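Local coordinates for protein probable TonB-dependent receptor (Pseudomonas aeruginosa, PDB 4K3F) that probably binds methionine in the periplasm as the substrate-binding lipoprotein of a transport system, and holds selenomethionine in this crystal, at residues 17-22 with 32-37; 46-51 with 70-75; 61-66 with 199-204; 75-80 with 214-219; 174-179 with 234-239. One frame throughout, in Å; residues are numbered along the deposited sequence. Where two conformers were deposited one is given.

Overall arrangement
Contacts 1 to 4 lie in the lobe built on the six-stranded mixed sheet, while contact 5 joins that lobe to the helix following strand 167-170 of the five-stranded sheet. Contact 1 closes first along the chain; contact 2 follows and crosses contact 3, which in turn interleaves with contacts 4 and 5. Contacts 1 and 4 have centres about 13 Å apart and meet where Val21 packs on Leu215. Contacts 3 and 4 share the pairing of strands 198-202 and 75-82, and the centres of contacts 2 and 3 are about 9 Å apart. N- and C-terminal segments thus build one lobe beside the selenomethionine, as in type 2 periplasmic binding proteins.

Contact 1: residues 17-22 with 32-37. With GOL (glycerol), chain I.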
# COMPACT_ATOMS: atom_id res chain seq x y z
N ILE A 17 4.18 6.36 -11.48
CA ILE A 17 4.09 7.76 -11.05
C ILE A 17 5.43 8.45 -11.14
O ILE A 17 5.54 9.58 -11.65
CB ILE A 17 3.53 7.83 -9.61
CG1 ILE A 17 2.05 7.42 -9.60
CG2 ILE A 17 3.73 9.22 -9.00
CD1 ILE A 17 1.49 7.13 -8.21
N LEU A 18 6.47 7.80 -10.61
CA LEU A 18 7.81 8.35 -10.66
C LEU A 18 8.34 8.56 -12.09
O LEU A 18 8.98 9.60 -12.33
CB LEU A 18 8.77 7.53 -9.80
CG LEU A 18 8.49 7.56 -8.29
CD1 LEU A 18 9.40 6.55 -7.62
CD2 LEU A 18 8.67 8.93 -7.65
N ASN A 19 8.03 7.65 -13.02
CA ASN A 19 8.45 7.82 -14.43
C ASN A 19 7.83 9.11 -15.06
O ASN A 19 8.46 9.79 -15.86
CB ASN A 19 8.03 6.62 -15.28
CG ASN A 19 8.86 5.37 -15.02
OD1 ASN A 19 10.04 5.45 -14.77
ND2 ASN A 19 8.23 4.21 -15.15
N VAL A 20 6.60 9.42 -14.65
CA VAL A 20 5.89 10.60 -15.17
C VAL A 20 6.42 11.88 -14.54
O VAL A 20 6.42 12.91 -15.19
CB VAL A 20 4.37 10.39 -14.97
CG1 VAL A 20 3.55 11.62 -15.28
CG2 VAL A 20 3.93 9.21 -15.83
N VAL A 21 6.91 11.81 -13.28
CA VAL A 21 7.45 13.03 -12.63
C VAL A 21 8.87 13.27 -13.08
O VAL A 21 9.34 14.41 -13.00
CB VAL A 21 7.43 13.11 -11.07
CG1 VAL A 21 6.04 13.18 -10.52
CG2 VAL A 21 8.22 12.02 -10.40
N LYS A 22 9.55 12.23 -13.55
CA LYS A 22 11.00 12.35 -13.79
C LYS A 22 11.38 13.49 -14.73
O LYS A 22 12.27 14.25 -14.44
CB LYS A 22 11.59 11.00 -14.26
CG LYS A 22 13.04 11.07 -14.70
CD LYS A 22 13.69 9.68 -14.72
CE LYS A 22 15.13 9.83 -15.23
NZ LYS A 22 15.92 8.58 -15.05
N LEU A 32 16.28 12.10 -11.34
CA LEU A 32 15.59 11.05 -10.60
C LEU A 32 15.89 9.68 -11.18
O LEU A 32 15.63 9.45 -12.36
CB LEU A 32 14.09 11.26 -10.64
CG LEU A 32 13.22 10.32 -9.81
CD1 LEU A 32 13.54 10.47 -8.31
CD2 LEU A 32 11.76 10.64 -10.03
N LYS A 33 16.43 8.78 -10.36
CA LYS A 33 16.82 7.42 -10.77
C LYS A 33 16.00 6.43 -9.98
O LYS A 33 16.12 6.32 -8.73
CB LYS A 33 18.32 7.21 -10.53
CG LYS A 33 19.19 8.21 -11.29
CD LYS A 33 20.66 8.03 -10.92
CE LYS A 33 21.52 9.16 -11.42
NZ LYS A 33 22.69 9.39 -10.52
N ILE A 34 15.15 5.70 -10.70
CA ILE A 34 14.11 4.87 -10.08
C ILE A 34 14.59 3.42 -10.14
O ILE A 34 15.06 2.95 -11.20
CB ILE A 34 12.80 4.98 -10.89
CG1 ILE A 34 12.29 6.43 -10.91
CG2 ILE A 34 11.74 4.05 -10.35
CD1 ILE A 34 11.39 6.69 -12.10
N LYS A 35 14.47 2.74 -9.00
CA LYS A 35 14.84 1.33 -8.91
C LYS A 35 13.63 0.55 -8.44
O LYS A 35 13.11 0.81 -7.34
CB LYS A 35 16.02 1.18 -7.95
CG LYS A 35 17.38 1.57 -8.56
CD LYS A 35 17.48 3.06 -8.87
CE LYS A 35 18.90 3.54 -9.04
NZ LYS A 35 19.56 2.85 -10.18
N GLU A 36 13.17 -0.40 -9.25
CA GLU A 36 11.98 -1.14 -8.91
C GLU A 36 12.25 -2.33 -8.01
O GLU A 36 13.22 -3.05 -8.22
CB GLU A 36 11.32 -1.65 -10.17
CG GLU A 36 10.90 -0.52 -11.08
CD GLU A 36 9.93 -0.94 -12.18
OE1 GLU A 36 9.35 -2.04 -12.15
OE2 GLU A 36 9.77 -0.12 -13.09
N PHE A 37 11.38 -2.55 -7.03
CA PHE A 37 11.45 -3.70 -6.14
C PHE A 37 10.07 -4.34 -6.07
O PHE A 37 9.06 -3.64 -6.16
CB PHE A 37 11.87 -3.26 -4.74
CG PHE A 37 13.30 -2.85 -4.66
CD1 PHE A 37 13.67 -1.55 -4.97
CD2 PHE A 37 14.28 -3.75 -4.27
CE1 PHE A 37 15.01 -1.17 -4.90
CE2 PHE A 37 15.59 -3.37 -4.20
CZ PHE A 37 15.95 -2.06 -4.51
C1 GOL I . 11.10 2.57 -13.27
O1 GOL I . 10.05 2.24 -14.17
C2 GOL I . 12.43 2.15 -13.89
O2 GOL I . 12.68 0.74 -13.75
C3 GOL I . 12.39 2.51 -15.36
O3 GOL I . 13.76 2.55 -15.72
O HOH W 1 14.85 13.74 -13.41
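Helix 17-22 runs nearly antiparallel to strand 32-36, their axes 9.1 Å apart at an angle of 165°, with Leu18 opposite Ile34 and Lys22 opposite Leu32. Ile34 and Leu32 bring branch methyls to the helix. Ile34 CD1 meets Leu18 at CB, 3.6 Å away, and the same methyl lies 3.2 Å from Asn19 OD1. Leu32 CD2 reaches Val21 CG2, at 3.8 Å. Lys22 closes the end of the layer: with CG anti to the backbone N (chi1 172°) and the chain extended beyond it, the side chain lies across the Leu32 carbonyl, and NZ makes a weak hydrogen bond of 2.8 Å to Leu32 O. Separately, a water accepts from Leu32 N and donates to Lys22 O, tying the two backbones together. At the other end a glycerol, probably from the crystallisation liquor, bridges the segments: its O1 accepts from Asn19 ND2 at 2.9 Å and donates to Glu36 OE2 at 2.6 Å. Leu18 and Leu32 also touch Val7 of the neighbouring strand 3-9. Helix 11-26 is thus the crossover connection of the beta-alpha-beta unit formed by strand 3-9, the helix and strand 30-36.

Contact 2: residues 46-51 with 70-75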
# COMPACT_ATOMS: atom_id res chain seq x y z
N GLN A 46 17.28 -0.82 1.75
CA GLN A 46 18.21 -0.14 0.83
C GLN A 46 18.43 1.30 1.25
O GLN A 46 19.54 1.84 1.17
CB GLN A 46 17.66 -0.15 -0.59
CG GLN A 46 17.73 -1.53 -1.23
CD GLN A 46 19.05 -1.82 -1.91
OE1 GLN A 46 19.71 -0.93 -2.43
NE2 GLN A 46 19.40 -3.05 -1.98
N VAL A 47 17.38 1.95 1.74
CA VAL A 47 17.53 3.34 2.18
C VAL A 47 18.31 3.44 3.50
O VAL A 47 19.23 4.26 3.63
CB VAL A 47 16.15 4.08 2.23
CG1 VAL A 47 16.32 5.53 2.72
CG2 VAL A 47 15.55 4.14 0.85
N SER A 48 17.95 2.59 4.42
CA SER A 48 18.59 2.55 5.75
C SER A 48 20.04 2.17 5.65
O SER A 48 20.84 2.71 6.40
CB SER A 48 17.87 1.58 6.65
OG SER A 48 16.63 2.16 7.02
N GLU A 49 20.38 1.31 4.69
CA GLU A 49 21.78 0.92 4.42
C GLU A 49 22.53 1.92 3.54
O GLU A 49 23.68 1.67 3.14
CB GLU A 49 21.86 -0.49 3.84
CG GLU A 49 21.46 -1.55 4.83
CD GLU A 49 21.66 -2.96 4.32
OE1 GLU A 49 21.97 -3.18 3.12
OE2 GLU A 49 21.45 -3.86 5.14
N LYS A 50 21.90 3.08 3.28
CA LYS A 50 22.54 4.18 2.56
C LYS A 50 22.94 3.75 1.12
O LYS A 50 23.99 4.15 0.61
CB LYS A 50 23.72 4.77 3.41
CG LYS A 50 23.40 4.88 4.93
CD LYS A 50 24.55 5.46 5.75
CE LYS A 50 24.24 5.65 7.24
NZ LYS A 50 22.97 6.43 7.48
N ARG A 51 22.11 2.92 0.51
CA ARG A 51 22.34 2.48 -0.84
C ARG A 51 21.55 3.33 -1.80
O ARG A 51 21.96 3.53 -2.96
CB ARG A 51 21.99 1.01 -1.02
CG ARG A 51 22.84 0.12 -0.13
CD ARG A 51 22.54 -1.36 -0.24
NE ARG A 51 23.22 -2.10 0.84
CZ ARG A 51 24.50 -2.51 0.82
NH1 ARG A 51 25.27 -2.31 -0.22
NH2 ARG A 51 25.03 -3.10 1.88
N LYS A 70 12.77 -3.05 13.08
CA LYS A 70 14.14 -3.10 12.61
C LYS A 70 15.12 -2.18 13.33
O LYS A 70 16.32 -2.23 13.07
CB LYS A 70 14.13 -2.78 11.11
CG LYS A 70 13.37 -3.79 10.31
CD LYS A 70 13.74 -5.22 10.67
CE LYS A 70 13.43 -6.21 9.57
NZ LYS A 70 12.03 -6.08 9.08
N GLY A 71 14.61 -1.30 14.18
CA GLY A 71 15.43 -0.29 14.86
C GLY A 71 16.02 0.78 13.95
O GLY A 71 17.13 1.25 14.18
N THR A 72 15.26 1.15 12.93
CA THR A 72 15.70 2.16 11.96
C THR A 72 15.00 3.48 12.18
O THR A 72 14.13 3.62 13.05
CB THR A 72 15.47 1.65 10.52
OG1 THR A 72 14.12 1.19 10.35
CG2 THR A 72 16.43 0.47 10.25
N ASP A 73 15.39 4.48 11.41
CA ASP A 73 14.85 5.81 11.66
C ASP A 73 14.53 6.52 10.37
O ASP A 73 14.79 7.73 10.21
CB ASP A 73 15.72 6.64 12.61
CG ASP A 73 16.92 7.23 11.98
OD1 ASP A 73 17.43 6.64 11.01
OD2 ASP A 73 17.35 8.31 12.47
N LEU A 74 13.92 5.79 9.44
CA LEU A 74 13.44 6.37 8.21
C LEU A 74 12.27 7.32 8.50
O LEU A 74 11.51 7.10 9.44
CB LEU A 74 13.01 5.28 7.23
CG LEU A 74 14.11 4.32 6.81
CD1 LEU A 74 13.52 3.28 5.86
CD2 LEU A 74 15.28 5.01 6.18
N VAL A 75 12.14 8.35 7.68
CA VAL A 75 11.17 9.42 7.96
C VAL A 75 10.33 9.69 6.71
O VAL A 75 10.77 9.72 5.55
CB VAL A 75 11.88 10.73 8.44
CG1 VAL A 75 12.51 10.50 9.81
CG2 VAL A 75 12.97 11.21 7.48
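The apolar pair is Val47 with Leu74. Val47, with CG1 anti to the backbone N (chi1 179°), turns that methyl onto Leu74 CD2 at 3.7 Å.

A second kind of contact is the van der Waals packing of a hydroxyl. Ser48 sits one residue further along the helix, and its OG rests against the branch point of the same leucine, 3.3 Å from Leu74 CG and equally near CD2. The same Ser48 OG is also 3.7 Å from Thr72 CG2.

No hydrogen bond spans the two segments; the hydroxyls are bonded within their own parts of the chain. Ser48 OG has a weak bond to Asn44 O, one turn back in its own helix. Thr72 turns its OG1 to Asn67 OD1, while Asn67 ND2 reaches Leu74 O; this one side chain therefore braces the 72-74 loop against the end of helix 60-70.

Among the charges, Arg51 and Glu49 form a salt bridge within their segment. Arg51 NE donates to Glu49 OE1 at 2.8 Å and 163°, in the guanidinium plane and on the anti lone pair of the carboxylate oxygen.

Backbone bonds finish the helix: Arg51 N to Gln46 O and Lys50 N to Val47 O, both 2.9 Å, with Lys50 at positive phi. This is a Schellman motif ending helix 42-48, whose last turn packs on the loop leading into strand 75-82.

Contact 3: residues 61-66 with 199-204. With MSE (selenomethionine), chain B.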
# COMPACT_ATOMS: atom_id res chain seq x y z
N PRO A 61 1.54 3.82 8.74
CA PRO A 61 1.53 2.75 9.73
C PRO A 61 2.59 1.68 9.50
O PRO A 61 3.26 1.26 10.43
CB PRO A 61 0.12 2.21 9.66
CG PRO A 61 -0.70 3.41 9.20
CD PRO A 61 0.18 4.16 8.26
N TYR A 62 2.77 1.30 8.27
CA TYR A 62 3.78 0.28 7.91
C TYR A 62 5.19 0.77 8.25
O TYR A 62 5.99 0.04 8.86
CB TYR A 62 3.66 -0.08 6.42
CG TYR A 62 4.59 -1.19 6.04
CD1 TYR A 62 5.89 -0.91 5.67
CD2 TYR A 62 4.20 -2.55 6.11
CE1 TYR A 62 6.76 -1.91 5.33
CE2 TYR A 62 5.08 -3.57 5.78
CZ TYR A 62 6.35 -3.25 5.40
OH TYR A 62 7.23 -4.29 5.10
N LEU A 63 5.48 2.02 7.92
CA LEU A 63 6.79 2.60 8.18
C LEU A 63 7.06 2.58 9.67
O LEU A 63 8.16 2.26 10.11
CB LEU A 63 6.87 4.03 7.62
CG LEU A 63 8.15 4.74 7.98
CD1 LEU A 63 9.38 4.05 7.42
CD2 LEU A 63 8.07 6.21 7.58
N ASP A 64 6.09 3.06 10.44
CA ASP A 64 6.32 3.18 11.89
C ASP A 64 6.63 1.80 12.51
O ASP A 64 7.56 1.64 13.37
CB ASP A 64 5.09 3.79 12.58
CG ASP A 64 4.83 5.24 12.21
OD1 ASP A 64 5.72 5.91 11.67
OD2 ASP A 64 3.69 5.73 12.49
N GLU A 65 5.85 0.79 12.11
CA GLU A 65 6.06 -0.57 12.56
C GLU A 65 7.38 -1.13 12.06
O GLU A 65 8.10 -1.82 12.80
CB GLU A 65 4.90 -1.45 12.10
CG GLU A 65 5.02 -2.91 12.45
CD GLU A 65 5.20 -3.22 13.93
OE1 GLU A 65 4.80 -2.41 14.80
OE2 GLU A 65 5.68 -4.33 14.21
N PHE A 66 7.74 -0.79 10.80
CA PHE A 66 9.02 -1.24 10.25
C PHE A 66 10.19 -0.64 11.05
O PHE A 66 11.11 -1.36 11.46
CB PHE A 66 9.07 -0.94 8.74
CG PHE A 66 10.16 -1.70 8.02
CD1 PHE A 66 11.47 -1.28 8.10
CD2 PHE A 66 9.85 -2.81 7.27
CE1 PHE A 66 12.46 -1.98 7.45
CE2 PHE A 66 10.83 -3.49 6.59
CZ PHE A 66 12.14 -3.09 6.71
N ILE A 199 3.43 7.18 1.17
CA ILE A 199 4.33 8.27 1.42
C ILE A 199 5.69 8.06 0.75
O ILE A 199 6.21 6.95 0.66
CB ILE A 199 4.56 8.41 2.94
CG1 ILE A 199 4.79 7.03 3.60
CG2 ILE A 199 3.32 9.04 3.58
CD1 ILE A 199 5.28 7.07 5.02
N LEU A 200 6.27 9.17 0.38
CA LEU A 200 7.68 9.21 0.00
C LEU A 200 8.45 9.18 1.33
O LEU A 200 8.13 9.95 2.23
CB LEU A 200 7.97 10.50 -0.73
CG LEU A 200 9.43 10.83 -1.02
CD1 LEU A 200 9.98 9.86 -2.01
CD2 LEU A 200 9.56 12.24 -1.57
N VAL A 201 9.50 8.36 1.42
CA VAL A 201 10.23 8.11 2.67
C VAL A 201 11.69 8.30 2.39
O VAL A 201 12.21 7.89 1.33
CB VAL A 201 9.93 6.67 3.21
CG1 VAL A 201 10.86 6.29 4.36
CG2 VAL A 201 8.49 6.65 3.68
N ALA A 202 12.37 8.93 3.33
CA ALA A 202 13.80 9.15 3.19
C ALA A 202 14.45 9.11 4.54
O ALA A 202 13.96 8.38 5.40
CB ALA A 202 14.02 10.47 2.43
N ARG A 203 15.55 9.82 4.74
CA ARG A 203 16.28 9.78 6.00
C ARG A 203 16.35 11.18 6.61
O ARG A 203 16.19 12.16 5.91
CB ARG A 203 17.70 9.32 5.71
CG ARG A 203 17.77 7.88 5.20
CD ARG A 203 19.19 7.30 5.18
NE ARG A 203 20.04 8.15 4.37
CZ ARG A 203 20.31 7.99 3.07
NH1 ARG A 203 19.99 6.87 2.43
NH2 ARG A 203 21.01 8.92 2.45
N PRO A 204 16.66 11.27 7.92
CA PRO A 204 16.91 12.62 8.45
C PRO A 204 17.89 13.45 7.66
O PRO A 204 17.70 14.66 7.54
CB PRO A 204 17.39 12.34 9.87
CG PRO A 204 16.65 11.07 10.24
CD PRO A 204 16.66 10.25 8.98
N MSE B . 0.73 0.26 -1.72
CA MSE B . 0.41 -0.55 -0.51
C MSE B . -0.96 -0.09 -0.03
O MSE B . -1.22 1.12 0.01
OXT MSE B . -1.80 -0.92 0.34
CB MSE B . 1.47 -0.39 0.59
CG MSE B . 1.17 -1.23 1.81
SE MSE B . 2.45 -0.83 3.24
CE MSE B . 4.02 -1.55 2.47
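Leu63 swings CG away from its backbone N (chi1 174°), and the next torsion of 62° spreads both methyls toward Ile199 and Val201 on the strand. Helix 60-70 here covers a face of the six-stranded sheet in one lobe of a type 2 periplasmic binding protein fold, and the contact is buried and wholly aliphatic. Leu63 CD2 does most of the touching: it is 3.9 Å from Ile199 CD1 and also 3.9 Å from Val201 CG2. The two partners approach differently. Ile199 crosses the leucine at about a right angle, whereas Val201 meets it tip to tip, adding its CG1 at 4.1 Å from Leu63 CD1. Two strand residues of the same face thus hold the forked end of one helix side chain. Val201 also packs on Leu74, the leucine of contact 2, and Leu63 on Gln58 of the neighbouring strand.

One residue before Leu63, the helix contributes to the ligand pocket. Tyr62 offers a ring face to the selenomethionine side chain, and its OH is hydrogen-bonded to Tyr40 O, which holds the far end of the ring in place. Glu83, Arg115, Asn171 and Asn198 hydrogen-bond the ligand, while Tyr62 lies against its selenium and methyl end. The selenium lies 3.5 Å from Tyr62 CB, and the terminal methyl CE stands 3.6 Å above the ring plane, over its centre.

Contact 4: residues 75-80 with 214-219; sequences VAVTGV and KLAKAL
Val77 is the first residue of the strand to reach the helix, with CG1 3.9 Å from Ala216 CB. Helix 210-218 packs here against the six-stranded sheet of a type 2 periplasmic binding protein lobe, with strand 75-82 beneath it. Val77 has a helix-like psi of -51°, and both it and Thr78 pair with Leu200 across the sheet; this fits a classic beta bulge, and it allows two consecutive residues to face the same helix.

Thr78 comes next. Its CG2 takes the place between the backbone N and the carbonyl carbon, which sets that methyl against Ala216, 3.8 Å from CB, while OG1 turns off to a water at 2.7 Å. The water donates a weak hydrogen bond to Ala216 O, so the threonine meets a single alanine by methyl contact and through solvent. The small Ala216 side chain lets the strand come close, the two CA atoms of Thr78 and Ala216 lying 6.1 Å apart.

Gly79 passes by, its carbonyl bonded to His220 NE2 just beyond the helix. Val80 then resumes the apolar contact, its CG2 4.0 Å from Leu219 CB and as near to Leu219 CD1. Leu219 in turn reaches over to Ile17 of helix 11-26. Val80's other methyl, CG1, lies 4.0 Å from Leu219 O, a buried carbonyl oxygen that has no hydrogen-bond partner in the model.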
# COMPACT_ATOMS: atom_id res chain seq x y z
N VAL A 75 12.14 8.35 7.68
CA VAL A 75 11.17 9.42 7.96
C VAL A 75 10.33 9.69 6.71
O VAL A 75 10.77 9.72 5.55
CB VAL A 75 11.88 10.73 8.44
CG1 VAL A 75 12.51 10.50 9.81
CG2 VAL A 75 12.97 11.21 7.48
N ALA A 76 9.07 9.98 6.96
CA ALA A 76 8.17 10.34 5.89
C ALA A 76 8.44 11.75 5.39
O ALA A 76 8.70 12.65 6.15
CB ALA A 76 6.74 10.25 6.41
N VAL A 77 8.34 11.95 4.09
CA VAL A 77 8.57 13.25 3.44
C VAL A 77 7.25 13.91 3.04
O VAL A 77 6.99 15.09 3.39
CB VAL A 77 9.47 13.11 2.20
CG1 VAL A 77 9.70 14.49 1.55
CG2 VAL A 77 10.80 12.47 2.58
N THR A 78 6.41 13.15 2.33
CA THR A 78 5.11 13.65 1.90
C THR A 78 4.20 12.53 1.49
O THR A 78 4.67 11.43 1.19
CB THR A 78 5.24 14.66 0.75
OG1 THR A 78 4.04 15.44 0.66
CG2 THR A 78 5.50 14.00 -0.60
N GLY A 79 2.90 12.80 1.53
CA GLY A 79 1.91 11.85 1.13
C GLY A 79 1.53 12.07 -0.32
O GLY A 79 1.54 13.19 -0.82
N VAL A 80 1.23 10.99 -1.01
CA VAL A 80 0.96 11.06 -2.41
C VAL A 80 -0.42 10.56 -2.80
O VAL A 80 -1.13 11.28 -3.48
CB VAL A 80 2.04 10.34 -3.23
CG1 VAL A 80 1.76 10.55 -4.72
CG2 VAL A 80 3.43 10.87 -2.92
N LYS A 214 12.06 19.11 -4.08
CA LYS A 214 11.54 19.26 -5.46
C LYS A 214 10.74 18.02 -5.81
O LYS A 214 9.67 18.15 -6.39
CB LYS A 214 12.69 19.44 -6.41
CG LYS A 214 13.27 20.84 -6.34
CD LYS A 214 14.54 20.99 -7.13
CE LYS A 214 14.97 22.46 -7.21
NZ LYS A 214 16.34 22.50 -7.74
N LEU A 215 11.23 16.82 -5.47
CA LEU A 215 10.43 15.61 -5.73
C LEU A 215 9.10 15.64 -5.01
O LEU A 215 8.06 15.35 -5.60
CB LEU A 215 11.19 14.33 -5.36
CG LEU A 215 10.43 12.98 -5.52
CD1 LEU A 215 9.91 12.70 -6.91
CD2 LEU A 215 11.32 11.82 -5.10
N ALA A 216 9.13 15.95 -3.70
CA ALA A 216 7.90 16.05 -2.91
C ALA A 216 6.88 17.02 -3.56
O ALA A 216 5.68 16.72 -3.66
CB ALA A 216 8.23 16.46 -1.46
N LYS A 217 7.34 18.20 -4.01
CA LYS A 217 6.48 19.18 -4.62
C LYS A 217 5.92 18.65 -5.93
O LYS A 217 4.74 18.83 -6.19
CB LYS A 217 7.22 20.50 -4.84
CG LYS A 217 6.37 21.59 -5.48
CD LYS A 217 6.95 22.98 -5.21
CE LYS A 217 6.51 24.02 -6.23
NZ LYS A 217 7.46 25.17 -6.26
N ALA A 218 6.74 18.01 -6.75
CA ALA A 218 6.29 17.44 -8.03
C ALA A 218 5.23 16.39 -7.82
O ALA A 218 4.29 16.26 -8.61
CB ALA A 218 7.46 16.85 -8.81
N LEU A 219 5.33 15.65 -6.71
CA LEU A 219 4.36 14.59 -6.41
C LEU A 219 3.04 15.14 -5.93
O LEU A 219 2.11 14.36 -5.75
CB LEU A 219 4.93 13.62 -5.37
CG LEU A 219 6.07 12.74 -5.89
CD1 LEU A 219 6.79 12.04 -4.76
CD2 LEU A 219 5.55 11.71 -6.85
O HOH W 2 4.56 17.46 -1.13

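Contact 5: residues 174-179 with 234-239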
# COMPACT_ATOMS: atom_id res chain seq x y z
N TYR A 174 -0.37 -4.77 -5.54
CA TYR A 174 -0.28 -6.14 -5.99
C TYR A 174 -1.51 -6.56 -6.81
O TYR A 174 -1.37 -7.26 -7.79
CB TYR A 174 -0.04 -7.10 -4.83
CG TYR A 174 1.33 -6.96 -4.20
CD1 TYR A 174 2.48 -6.98 -4.98
CD2 TYR A 174 1.46 -6.80 -2.85
CE1 TYR A 174 3.73 -6.85 -4.43
CE2 TYR A 174 2.71 -6.68 -2.26
CZ TYR A 174 3.85 -6.66 -3.04
OH TYR A 174 5.09 -6.57 -2.44
N ALA A 175 -2.70 -6.12 -6.41
CA ALA A 175 -3.90 -6.41 -7.18
C ALA A 175 -3.82 -5.89 -8.64
O ALA A 175 -4.16 -6.61 -9.56
CB ALA A 175 -5.10 -5.84 -6.48
N LEU A 176 -3.36 -4.65 -8.81
CA LEU A 176 -3.24 -4.02 -10.11
C LEU A 176 -2.19 -4.76 -10.93
O LEU A 176 -2.38 -4.94 -12.10
CB LEU A 176 -2.86 -2.55 -9.95
CG LEU A 176 -3.91 -1.60 -9.39
CD1 LEU A 176 -3.33 -0.22 -9.16
CD2 LEU A 176 -5.12 -1.54 -10.30
N GLU A 177 -1.08 -5.20 -10.35
CA GLU A 177 -0.12 -6.00 -11.16
C GLU A 177 -0.69 -7.32 -11.63
O GLU A 177 -0.31 -7.86 -12.67
CB GLU A 177 1.18 -6.28 -10.40
CG GLU A 177 2.03 -5.07 -10.17
CD GLU A 177 3.39 -5.49 -9.68
OE1 GLU A 177 4.20 -5.94 -10.52
OE2 GLU A 177 3.64 -5.45 -8.45
N ALA A 178 -1.61 -7.86 -10.84
CA ALA A 178 -2.30 -9.10 -11.16
C ALA A 178 -3.50 -8.91 -12.11
O ALA A 178 -4.23 -9.87 -12.36
CB ALA A 178 -2.76 -9.77 -9.87
N LYS A 179 -3.73 -7.68 -12.58
CA LYS A 179 -4.87 -7.30 -13.44
C LYS A 179 -6.21 -7.43 -12.76
O LYS A 179 -7.22 -7.59 -13.43
CB LYS A 179 -4.87 -8.10 -14.77
CG LYS A 179 -3.55 -8.06 -15.52
CD LYS A 179 -3.04 -6.63 -15.66
CE LYS A 179 -1.93 -6.52 -16.69
NZ LYS A 179 -2.45 -6.69 -18.08
N GLY A 234 -9.76 5.61 -10.36
CA GLY A 234 -10.33 5.52 -9.02
C GLY A 234 -9.71 4.45 -8.15
O GLY A 234 -9.95 4.42 -6.94
N ALA A 235 -8.91 3.54 -8.71
CA ALA A 235 -8.24 2.52 -7.88
C ALA A 235 -7.13 3.10 -7.01
O ALA A 235 -6.75 2.52 -5.95
CB ALA A 235 -7.68 1.43 -8.77
N VAL A 236 -6.58 4.24 -7.47
CA VAL A 236 -5.53 4.98 -6.79
C VAL A 236 -6.04 6.41 -6.71
O VAL A 236 -6.45 6.99 -7.73
CB VAL A 236 -4.19 4.89 -7.54
CG1 VAL A 236 -3.10 5.67 -6.81
CG2 VAL A 236 -3.81 3.44 -7.72
N VAL A 237 -6.15 6.91 -5.48
CA VAL A 237 -6.76 8.20 -5.22
C VAL A 237 -5.69 9.20 -4.80
O VAL A 237 -4.94 8.94 -3.83
CB VAL A 237 -7.79 8.04 -4.09
CG1 VAL A 237 -8.43 9.38 -3.75
CG2 VAL A 237 -8.85 7.02 -4.46
N PRO A 238 -5.56 10.34 -5.50
CA PRO A 238 -4.64 11.34 -5.03
C PRO A 238 -4.95 11.82 -3.60
O PRO A 238 -6.13 11.98 -3.23
CB PRO A 238 -4.83 12.49 -6.01
CG PRO A 238 -5.52 11.92 -7.20
CD PRO A 238 -6.30 10.75 -6.71
N ALA A 239 -3.90 12.07 -2.82
CA ALA A 239 -4.02 12.42 -1.42
C ALA A 239 -3.64 13.89 -1.22
O ALA A 239 -3.01 14.24 -0.24
CB ALA A 239 -3.12 11.52 -0.59
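No flat group takes part where Leu176 meets Ala235 and Val236; the ring that matters near by is that of Tyr174, which meets the ring of Tyr40 with the planes inclined at about 35°. Tyr174 OH is hydrogen-bonded to Thr38 O, and the side chain also touches Ala155 and Ala156; Tyr174 itself takes no part in the contact.

The contact is carried by one leucine. Leu176 has CG anti to the carbonyl carbon (chi1 -70°) and the chain then runs out straight (chi2 174°), which projects its fork at the turn between Gly234 and strand 237-238. The two branches divide the work. CD1 meets Val236 CG2 at 4.0 Å, the two side chains crossing at a slant, and CD2 looks at Ala235 CB from 4.2 Å. Both distances are at van der Waals range, without hydrogen bonds, and only 84 Å² is buried, so the fit is a light touch. Around it the layer continues: Leu176 also lies on Val12, and Val236 on Pro13, His81 and Ile228.

On the helix side Lys179 takes a positive phi and closes the helix in a Schellman motif, with its N bonded to Leu176 O at 3.1 Å.

Helix 172-177 follows strand 167-170 of the five-stranded sheet, whereas strand 237-238 edges the six-stranded one. The contact thus probably bridges the two lobes, with the Val236 side chain about 8 Å from the selenomethionine, consistent with a closed, ligand-bound periplasmic binding protein.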